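Local coordinates for protein putative peptidase (Chlamydophila abortus, PDB 3CE2) that probably acts as a zinc-dependent oligopeptidase of the M3B (PepF) family, cleaving a variety of small bioactive peptides, at residues V280-I285 and F478-H483; R460-I465 and C597-K602; S467-Q472 and Q537-I542. All blocks are in the same frame, centred on the assembly; numbering follows the deposited sequence.

Interaction 1. Residues V280-I285 and F478-H483; sequences VYTNLI and FEYDIH
Y281 and Y480 meet where two helices of the mainly helical M3 oligopeptidase fold cross, helix 278-289 and the long helix 451-487. The short segments run at 120° to each other with their axes 11.7 Å apart, a wide spacing bridged mainly by the two tyrosines. The contact is mainly apolar. The Y281 side chain reaches over with CG anti to its own N (chi1 -174°), and its CE2 lies 4.0 Å from Y480 CB; the two side chains pass alongside one another, each pointing toward the other's helix, and the approach to both rings is oblique. I285 adds its CD1 at 4.4 Å from the same Y480 CB, one turn on from Y281. L267 of helix 266-271 touches both tyrosines, and the Y281 ring also meets those of F533 and Y536.

The polar groups find their partners mostly away from this pair. Y281 OH is hydrogen-bonded to A476 O, just before 478-483 on the same long helix, so the tyrosine is tied to the helix it packs against; E479 OE2 accepts a hydrogen bond from the backbone N of F533. T282 OG1 stands 4.2 Å from Y480 OH, too far for a bond. Y480 itself lies about 5 Å, side chain to side chain, from H484, which with H488 binds a zinc ion. Within the long helix, H483 ND1 donates to E479 O at 2.6 Å, nearly straight at 167° and in the plane of the imidazole.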
loop_
_atom_site.group_PDB
_atom_site.type_symbol
_atom_site.label_atom_id
_atom_site.label_comp_id
_atom_site.label_asym_id
_atom_site.label_seq_id
_atom_site.Cartn_x
_atom_site.Cartn_y
_atom_site.Cartn_z
ATOM N N VAL A 280 19.013 2.376 -4.896
ATOM C CA VAL A 280 17.760 2.324 -5.618
ATOM C C VAL A 280 16.904 3.499 -5.152
ATOM O O VAL A 280 16.294 4.220 -5.957
ATOM C CB VAL A 280 17.042 0.994 -5.381
ATOM C CG1 VAL A 280 15.679 1.010 -6.023
ATOM C CG2 VAL A 280 17.882 -0.152 -5.912
ATOM N N TYR A 281 16.894 3.712 -3.843
ATOM C CA TYR A 281 16.117 4.795 -3.273
ATOM C C TYR A 281 16.700 6.092 -3.823
ATOM O O TYR A 281 16.023 6.917 -4.449
ATOM C CB TYR A 281 16.201 4.720 -1.751
ATOM C CG TYR A 281 15.330 5.688 -0.990
ATOM C CD1 TYR A 281 14.205 5.249 -0.307
ATOM C CD2 TYR A 281 15.662 7.046 -0.919
ATOM C CE1 TYR A 281 13.419 6.136 0.422
ATOM C CE2 TYR A 281 14.888 7.946 -0.202
ATOM C CZ TYR A 281 13.763 7.494 0.478
ATOM O OH TYR A 281 12.988 8.400 1.205
ATOM N N THR A 282 17.999 6.212 -3.648
ATOM C CA THR A 282 18.724 7.368 -4.081
ATOM C C THR A 282 18.605 7.710 -5.575
ATOM O O THR A 282 18.436 8.866 -5.922
ATOM C CB THR A 282 20.121 7.206 -3.567
ATOM O OG1 THR A 282 20.168 7.911 -2.327
ATOM C CG2 THR A 282 21.181 7.715 -4.533
ATOM N N ASN A 283 18.628 6.721 -6.461
ATOM C CA ASN A 283 18.554 7.030 -7.882
ATOM C C ASN A 283 17.144 7.325 -8.311
ATOM O O ASN A 283 16.908 8.054 -9.280
ATOM C CB ASN A 283 19.147 5.904 -8.735
ATOM C CG ASN A 283 20.638 5.753 -8.524
ATOM O OD1 ASN A 283 21.348 6.741 -8.277
ATOM N ND2 ASN A 283 21.121 4.514 -8.582
ATOM N N LEU A 284 16.194 6.754 -7.590
ATOM C CA LEU A 284 14.813 7.047 -7.873
ATOM C C LEU A 284 14.634 8.549 -7.717
ATOM O O LEU A 284 14.106 9.222 -8.606
ATOM C CB LEU A 284 13.911 6.286 -6.919
ATOM C CG LEU A 284 12.451 6.707 -7.029
ATOM C CD1 LEU A 284 11.819 6.129 -8.298
ATOM C CD2 LEU A 284 11.708 6.290 -5.743
ATOM N N ILE A 285 15.114 9.089 -6.604
ATOM C CA ILE A 285 14.996 10.529 -6.375
ATOM C C ILE A 285 15.685 11.357 -7.475
ATOM O O ILE A 285 15.113 12.336 -7.986
ATOM C CB ILE A 285 15.577 10.930 -5.004
ATOM C CG1 ILE A 285 14.710 10.372 -3.874
ATOM C CG2 ILE A 285 15.664 12.442 -4.900
ATOM C CD1 ILE A 285 15.422 10.327 -2.537
ATOM N N PHE A 478 12.542 14.589 0.753
ATOM C CA PHE A 478 12.382 15.351 1.972
ATOM C C PHE A 478 12.755 14.480 3.159
ATOM O O PHE A 478 13.601 14.847 3.986
ATOM C CB PHE A 478 10.962 15.865 2.131
ATOM C CG PHE A 478 10.786 16.674 3.364
ATOM C CD1 PHE A 478 11.597 17.769 3.596
ATOM C CD2 PHE A 478 9.852 16.312 4.331
ATOM C CE1 PHE A 478 11.456 18.512 4.754
ATOM C CE2 PHE A 478 9.710 17.057 5.501
ATOM C CZ PHE A 478 10.512 18.156 5.708
ATOM N N GLU A 479 12.143 13.302 3.222
ATOM C CA GLU A 479 12.366 12.394 4.329
ATOM C C GLU A 479 13.840 11.970 4.360
ATOM O O GLU A 479 14.436 11.711 5.414
ATOM C CB GLU A 479 11.410 11.201 4.210
ATOM C CG GLU A 479 11.597 10.143 5.254
ATOM C CD GLU A 479 10.516 9.043 5.215
ATOM O OE1 GLU A 479 9.888 8.817 4.146
ATOM O OE2 GLU A 479 10.303 8.390 6.276
ATOM N N TYR A 480 14.446 11.920 3.191
ATOM C CA TYR A 480 15.831 11.560 3.127
ATOM C C TYR A 480 16.710 12.678 3.681
ATOM O O TYR A 480 17.579 12.427 4.518
ATOM C CB TYR A 480 16.191 11.271 1.690
ATOM C CG TYR A 480 17.630 10.923 1.506
ATOM C CD1 TYR A 480 18.081 9.616 1.700
ATOM C CD2 TYR A 480 18.550 11.898 1.132
ATOM C CE1 TYR A 480 19.411 9.288 1.531
ATOM C CE2 TYR A 480 19.877 11.588 0.964
ATOM C CZ TYR A 480 20.301 10.283 1.154
ATOM O OH TYR A 480 21.624 9.987 0.976
ATOM N N ASP A 481 16.488 13.912 3.218
ATOM C CA ASP A 481 17.328 15.050 3.648
ATOM C C ASP A 481 17.235 15.327 5.134
ATOM O O ASP A 481 18.192 15.806 5.728
ATOM C CB ASP A 481 16.967 16.343 2.920
ATOM C CG ASP A 481 17.254 16.285 1.429
ATOM O OD1 ASP A 481 17.926 15.324 0.999
ATOM O OD2 ASP A 481 16.801 17.199 0.681
ATOM N N ILE A 482 16.081 15.075 5.746
ATOM C CA ILE A 482 15.929 15.465 7.151
ATOM C C ILE A 482 16.534 14.442 8.080
ATOM O O ILE A 482 17.013 14.785 9.152
ATOM C CB ILE A 482 14.475 15.763 7.569
ATOM C CG1 ILE A 482 13.640 14.473 7.639
ATOM C CG2 ILE A 482 13.852 16.779 6.657
ATOM C CD1 ILE A 482 12.206 14.728 8.047
ATOM N N HIS A 483 16.505 13.181 7.671
ATOM C CA HIS A 483 17.170 12.147 8.442
ATOM C C HIS A 483 18.665 12.355 8.317
ATOM O O HIS A 483 19.392 12.256 9.298
ATOM C CB HIS A 483 16.813 10.783 7.914
ATOM C CG HIS A 483 15.514 10.271 8.420
ATOM N ND1 HIS A 483 14.331 10.455 7.740
ATOM C CD2 HIS A 483 15.208 9.576 9.545
ATOM C CE1 HIS A 483 13.350 9.889 8.426
ATOM N NE2 HIS A 483 13.855 9.350 9.525
#

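Interaction 2. Residues R460-I465 and C597-K602; sequences RCLDTI and CFIEKK
A buried helix-helix interface of the M3 oligopeptidase fold, between helix 451-487 and the C-terminal helix 590-607, brings I465 and L462 against I599. The short segments cross at 142°, closer to antiparallel than to perpendicular, with axes 11.0 Å apart, and the contact is made mostly by aliphatic branches. I465 and I599 lie alongside each other, pointing opposite ways, so that I465 CG2 comes to 3.6 Å from I599 CD1 while I465 CD1 lies against I599 CG1. The same CD1 also approaches CE2 of the F598 ring obliquely, at 4.3 Å.

One turn back, L462 carries CG anti to its carbonyl carbon (chi1 -66°) and spreads CD2 between two neighbours: I599 CG2 at 4.1 Å and K602 CB at 4.0 Å. K602 therefore serves as an apolar partner through the base of its chain. Bends at chi2 and chi4 lead its end away from the interface, and its NZ forms a salt bridge with D442 on helix 431-447, which also lines this region through M438 and M441, both touching C461. On other sides, F598 packs against L546 and L549 of helix 536-553, and I599 touches L294 of helix 292-306. The contact lies away from the zinc sites and joins the end of the chain to the helical core. C461 SG adds a loose contact, 4.5 Å from K602 CD in the aliphatic part of the lysine.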
loop_
_atom_site.group_PDB
_atom_site.type_symbol
_atom_site.label_atom_id
_atom_site.label_comp_id
_atom_site.label_asym_id
_atom_site.label_seq_id
_atom_site.Cartn_x
_atom_site.Cartn_y
_atom_site.Cartn_z
ATOM N N ARG A 460 -7.929 11.722 -15.044
ATOM C CA ARG A 460 -7.960 10.931 -13.832
ATOM C C ARG A 460 -6.671 10.124 -13.720
ATOM O O ARG A 460 -6.055 10.000 -12.650
ATOM C CB ARG A 460 -9.167 10.004 -13.836
ATOM C CG ARG A 460 -9.406 9.352 -12.484
ATOM C CD ARG A 460 -10.780 8.738 -12.394
ATOM N NE ARG A 460 -10.980 7.740 -13.443
ATOM C CZ ARG A 460 -11.734 7.917 -14.526
ATOM N NH1 ARG A 460 -11.835 6.941 -15.418
ATOM N NH2 ARG A 460 -12.388 9.059 -14.717
ATOM N N CYS A 461 -6.272 9.602 -14.863
ATOM C CA CYS A 461 -5.087 8.809 -14.995
ATOM C C CYS A 461 -3.790 9.587 -14.738
ATOM O O CYS A 461 -2.884 9.091 -14.073
ATOM C CB CYS A 461 -5.077 8.217 -16.395
ATOM S SG CYS A 461 -3.524 7.512 -16.829
ATOM N N LEU A 462 -3.673 10.805 -15.246
ATOM C CA LEU A 462 -2.442 11.536 -14.984
ATOM C C LEU A 462 -2.402 12.090 -13.563
ATOM O O LEU A 462 -1.352 12.060 -12.908
ATOM C CB LEU A 462 -2.187 12.595 -16.052
ATOM C CG LEU A 462 -1.915 11.942 -17.423
ATOM C CD1 LEU A 462 -2.291 12.826 -18.595
ATOM C CD2 LEU A 462 -0.453 11.462 -17.557
ATOM N N ASP A 463 -3.542 12.562 -13.064
ATOM C CA ASP A 463 -3.616 13.028 -11.663
ATOM C C ASP A 463 -3.094 11.931 -10.718
ATOM O O ASP A 463 -2.310 12.198 -9.792
ATOM C CB ASP A 463 -5.055 13.404 -11.272
ATOM C CG ASP A 463 -5.562 14.707 -11.959
ATOM O OD1 ASP A 463 -4.749 15.504 -12.523
ATOM O OD2 ASP A 463 -6.804 14.924 -11.922
ATOM N N THR A 464 -3.535 10.698 -10.969
ATOM C CA THR A 464 -3.129 9.543 -10.185
ATOM C C THR A 464 -1.630 9.299 -10.312
ATOM O O THR A 464 -0.910 9.187 -9.313
ATOM C CB THR A 464 -3.856 8.297 -10.693
ATOM O OG1 THR A 464 -5.248 8.430 -10.416
ATOM C CG2 THR A 464 -3.327 7.047 -10.039
ATOM N N ILE A 465 -1.160 9.220 -11.552
ATOM C CA ILE A 465 0.259 9.035 -11.797
ATOM C C ILE A 465 1.071 10.162 -11.144
ATOM O O ILE A 465 2.046 9.909 -10.427
ATOM C CB ILE A 465 0.551 8.948 -13.294
ATOM C CG1 ILE A 465 -0.191 7.760 -13.890
ATOM C CG2 ILE A 465 1.998 8.746 -13.514
ATOM C CD1 ILE A 465 -0.044 7.659 -15.387
ATOM N N CYS A 597 7.901 6.594 -20.425
ATOM C CA CYS A 597 7.359 6.446 -21.773
ATOM C C CYS A 597 5.848 6.440 -21.787
ATOM O O CYS A 597 5.208 7.154 -22.553
ATOM C CB CYS A 597 7.877 5.166 -22.422
ATOM S SG CYS A 597 9.599 5.321 -22.927
ATOM N N PHE A 598 5.281 5.602 -20.941
ATOM C CA PHE A 598 3.848 5.514 -20.806
ATOM C C PHE A 598 3.243 6.881 -20.488
ATOM O O PHE A 598 2.231 7.277 -21.062
ATOM C CB PHE A 598 3.521 4.529 -19.686
ATOM C CG PHE A 598 2.061 4.276 -19.514
ATOM C CD1 PHE A 598 1.476 3.132 -20.058
ATOM C CD2 PHE A 598 1.271 5.168 -18.808
ATOM C CE1 PHE A 598 0.128 2.891 -19.898
ATOM C CE2 PHE A 598 -0.089 4.935 -18.650
ATOM C CZ PHE A 598 -0.665 3.799 -19.198
ATOM N N ILE A 599 3.868 7.604 -19.571
ATOM C CA ILE A 599 3.319 8.870 -19.138
ATOM C C ILE A 599 3.399 9.878 -20.279
ATOM O O ILE A 599 2.419 10.564 -20.583
ATOM C CB ILE A 599 4.049 9.352 -17.886
ATOM C CG1 ILE A 599 3.785 8.369 -16.747
ATOM C CG2 ILE A 599 3.607 10.723 -17.481
ATOM C CD1 ILE A 599 4.824 8.406 -15.693
ATOM N N GLU A 600 4.555 9.930 -20.936
ATOM C CA GLU A 600 4.764 10.837 -22.049
ATOM C C GLU A 600 3.716 10.627 -23.109
ATOM O O GLU A 600 3.159 11.588 -23.657
ATOM C CB GLU A 600 6.130 10.586 -22.654
ATOM C CG GLU A 600 6.484 11.490 -23.804
ATOM C CD GLU A 600 6.899 12.867 -23.348
ATOM O OE1 GLU A 600 7.849 12.962 -22.535
ATOM O OE2 GLU A 600 6.276 13.851 -23.811
ATOM N N LYS A 601 3.422 9.365 -23.395
ATOM C CA LYS A 601 2.463 9.086 -24.435
ATOM C C LYS A 601 1.115 9.670 -24.068
ATOM O O LYS A 601 0.415 10.223 -24.914
ATOM C CB LYS A 601 2.326 7.595 -24.665
ATOM C CG LYS A 601 1.579 7.296 -25.910
ATOM C CD LYS A 601 1.041 5.895 -25.912
ATOM C CE LYS A 601 0.061 5.750 -27.070
ATOM N NZ LYS A 601 -0.990 4.741 -26.812
ATOM N N LYS A 602 0.757 9.558 -22.796
ATOM C CA LYS A 602 -0.566 9.968 -22.347
ATOM C C LYS A 602 -0.653 11.492 -22.321
ATOM O O LYS A 602 -1.692 12.064 -22.662
ATOM C CB LYS A 602 -0.844 9.407 -20.955
ATOM C CG LYS A 602 -1.084 7.929 -20.921
ATOM C CD LYS A 602 -2.520 7.596 -21.166
ATOM C CE LYS A 602 -2.729 6.104 -21.260
ATOM N NZ LYS A 602 -2.461 5.704 -22.664
#

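Interaction 3. Residues S467-Q472 and Q537-I542; sequences STLFRQ and QYATGI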
loop_
_atom_site.group_PDB
_atom_site.type_symbol
_atom_site.label_atom_id
_atom_site.label_comp_id
_atom_site.label_asym_id
_atom_site.label_seq_id
_atom_site.Cartn_x
_atom_site.Cartn_y
_atom_site.Cartn_z
ATOM N N SER A 467 0.245 12.216 -8.665
ATOM C CA SER A 467 0.219 12.223 -7.202
ATOM C C SER A 467 0.858 10.981 -6.577
ATOM O O SER A 467 1.457 11.069 -5.490
ATOM C CB SER A 467 -1.189 12.433 -6.652
ATOM O OG SER A 467 -1.917 11.234 -6.757
ATOM N N THR A 468 0.759 9.824 -7.236
ATOM C CA THR A 468 1.351 8.672 -6.594
ATOM C C THR A 468 2.818 8.462 -6.956
ATOM O O THR A 468 3.546 7.792 -6.221
ATOM C CB THR A 468 0.494 7.361 -6.649
ATOM O OG1 THR A 468 1.218 6.308 -7.289
ATOM C CG2 THR A 468 -0.847 7.579 -7.298
ATOM N N LEU A 469 3.284 9.057 -8.045
ATOM C CA LEU A 469 4.700 8.916 -8.367
ATOM C C LEU A 469 5.521 10.140 -7.960
ATOM O O LEU A 469 6.352 10.063 -7.056
ATOM C CB LEU A 469 4.887 8.566 -9.836
ATOM C CG LEU A 469 6.270 8.760 -10.463
ATOM C CD1 LEU A 469 7.370 8.369 -9.526
ATOM C CD2 LEU A 469 6.388 7.957 -11.743
ATOM N N PHE A 470 5.283 11.273 -8.608
ATOM C CA PHE A 470 6.091 12.480 -8.358
ATOM C C PHE A 470 5.957 13.041 -6.951
ATOM O O PHE A 470 6.964 13.269 -6.260
ATOM C CB PHE A 470 5.813 13.561 -9.415
ATOM C CG PHE A 470 6.408 13.236 -10.745
ATOM C CD1 PHE A 470 7.680 13.680 -11.077
ATOM C CD2 PHE A 470 5.739 12.420 -11.635
ATOM C CE1 PHE A 470 8.267 13.344 -12.290
ATOM C CE2 PHE A 470 6.315 12.091 -12.853
ATOM C CZ PHE A 470 7.583 12.550 -13.175
ATOM N N ARG A 471 4.716 13.257 -6.528
ATOM C CA ARG A 471 4.480 13.810 -5.214
ATOM C C ARG A 471 5.064 12.918 -4.136
ATOM O O ARG A 471 5.613 13.422 -3.171
ATOM C CB ARG A 471 3.003 14.099 -4.954
ATOM C CG ARG A 471 2.819 14.826 -3.638
ATOM C CD ARG A 471 1.785 15.929 -3.693
ATOM N NE ARG A 471 0.446 15.527 -3.237
ATOM C CZ ARG A 471 -0.032 15.716 -2.003
ATOM N NH1 ARG A 471 -1.274 15.332 -1.705
ATOM N NH2 ARG A 471 0.728 16.285 -1.069
ATOM N N GLN A 472 4.979 11.599 -4.294
ATOM C CA GLN A 472 5.576 10.696 -3.285
ATOM C C GLN A 472 7.095 10.763 -3.271
ATOM O O GLN A 472 7.729 10.621 -2.225
ATOM C CB GLN A 472 5.121 9.265 -3.498
ATOM C CG GLN A 472 3.605 9.153 -3.600
ATOM C CD GLN A 472 2.917 9.706 -2.366
ATOM O OE1 GLN A 472 3.296 9.390 -1.249
ATOM N NE2 GLN A 472 1.906 10.532 -2.564
ATOM N N GLN A 537 7.848 3.433 -1.655
ATOM C CA GLN A 537 7.265 2.211 -2.221
ATOM C C GLN A 537 6.003 2.473 -3.034
ATOM O O GLN A 537 5.620 1.652 -3.859
ATOM C CB GLN A 537 6.962 1.172 -1.146
ATOM C CG GLN A 537 8.062 0.962 -0.124
ATOM C CD GLN A 537 7.707 -0.117 0.886
ATOM O OE1 GLN A 537 6.574 -0.570 0.937
ATOM N NE2 GLN A 537 8.673 -0.534 1.686
ATOM N N TYR A 538 5.338 3.599 -2.813
ATOM C CA TYR A 538 4.164 3.907 -3.650
ATOM C C TYR A 538 4.618 4.152 -5.067
ATOM O O TYR A 538 4.023 3.673 -6.024
ATOM C CB TYR A 538 3.413 5.143 -3.152
ATOM C CG TYR A 538 2.715 4.962 -1.819
ATOM C CD1 TYR A 538 2.369 3.693 -1.349
ATOM C CD2 TYR A 538 2.378 6.062 -1.039
ATOM C CE1 TYR A 538 1.718 3.527 -0.124
ATOM C CE2 TYR A 538 1.719 5.911 0.173
ATOM C CZ TYR A 538 1.395 4.648 0.625
ATOM O OH TYR A 538 0.750 4.514 1.832
ATOM N N ALA A 539 5.704 4.904 -5.169
ATOM C CA ALA A 539 6.331 5.256 -6.425
ATOM C C ALA A 539 6.945 4.055 -7.160
ATOM O O ALA A 539 6.715 3.855 -8.358
ATOM C CB ALA A 539 7.381 6.290 -6.155
ATOM N N THR A 540 7.736 3.259 -6.455
ATOM C CA THR A 540 8.308 2.076 -7.076
ATOM C C THR A 540 7.178 1.159 -7.562
ATOM O O THR A 540 7.189 0.705 -8.692
ATOM C CB THR A 540 9.272 1.323 -6.123
ATOM O OG1 THR A 540 8.613 1.078 -4.880
ATOM C CG2 THR A 540 10.498 2.155 -5.834
ATOM N N GLY A 541 6.186 0.904 -6.722
ATOM C CA GLY A 541 5.002 0.175 -7.163
ATOM C C GLY A 541 4.414 0.705 -8.468
ATOM O O GLY A 541 4.235 -0.053 -9.427
ATOM N N ILE A 542 4.126 2.002 -8.546
ATOM C CA ILE A 542 3.555 2.507 -9.794
ATOM C C ILE A 542 4.534 2.430 -10.980
ATOM O O ILE A 542 4.137 2.101 -12.115
ATOM C CB ILE A 542 2.889 3.908 -9.661
ATOM C CG1 ILE A 542 2.189 4.264 -10.969
ATOM C CG2 ILE A 542 3.893 4.979 -9.313
ATOM C CD1 ILE A 542 0.821 4.894 -10.765
#
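Q472 lies across Y538 where helix 451-487 crosses helix 536-553, in the helical core of the M3 oligopeptidase fold near the zinc site of an HExxH motif, as in metallopeptidases of this clan. The axes of the short segments pass only 8.0 Å apart at 134°, and L469 and A539 bring their CA atoms to 4.5 Å. The small side chain of A539 probably permits this approach.

Q472 and Y538 cross with amide and ring planes 59° apart. The amide comes to the rim of the ring: OE1 sits near the ring plane, 3.5 Å from Y538 CD2, and CD lies at the same edge. A bend at chi2 (-58°) folds the glutamine back along its helix, where NE2 donates to S467 O at 3.0 Å; S467 O lies in the plane of the Q472 amide, which helps to fix its rotation and presents OE1 to the tyrosine. The S467 end of this bond belongs to a wider pi-type turn at 467-470.

Further along, T468 and I542 meet at an angle, with T468 OG1 3.6 Å from I542 CG2. That methyl also rests on L469 CB at 3.8 Å, so I542 is set against two successive residues of the long helix. The far end of the L469 side chain meets A539, CD1 against CB.

Y538 places this contact near the metal: its side chain is about 6 Å from that of E430, which with H402 and H406 binds a zinc ion. Backbone also approaches backbone, T468 O lying 3.8 Å from A539 N, too far for a hydrogen bond.

All three interactions use helix 451-487, each setting a different partner against it: helix 590-607 in interaction 2, helix 536-553 in interaction 3 and helix 278-289 in interaction 1. In interaction 2 every touching residue is buried, and the contact is apolar and mostly aliphatic. Interaction 1 is buried too, though Y480 and T282 are partly exposed, and pairs a tyrosine from each helix; interaction 3, partly buried but most central, sets a partner-helix tyrosine against a glutamine of the long helix and has the closest axes. Interactions 2 and 3 touch, I599 CD1 lying 4.3 Å from L469 CD2; interaction 1 touches neither. Different zinc sites adjoin interactions 1 and 3, while interaction 2 is remote from them.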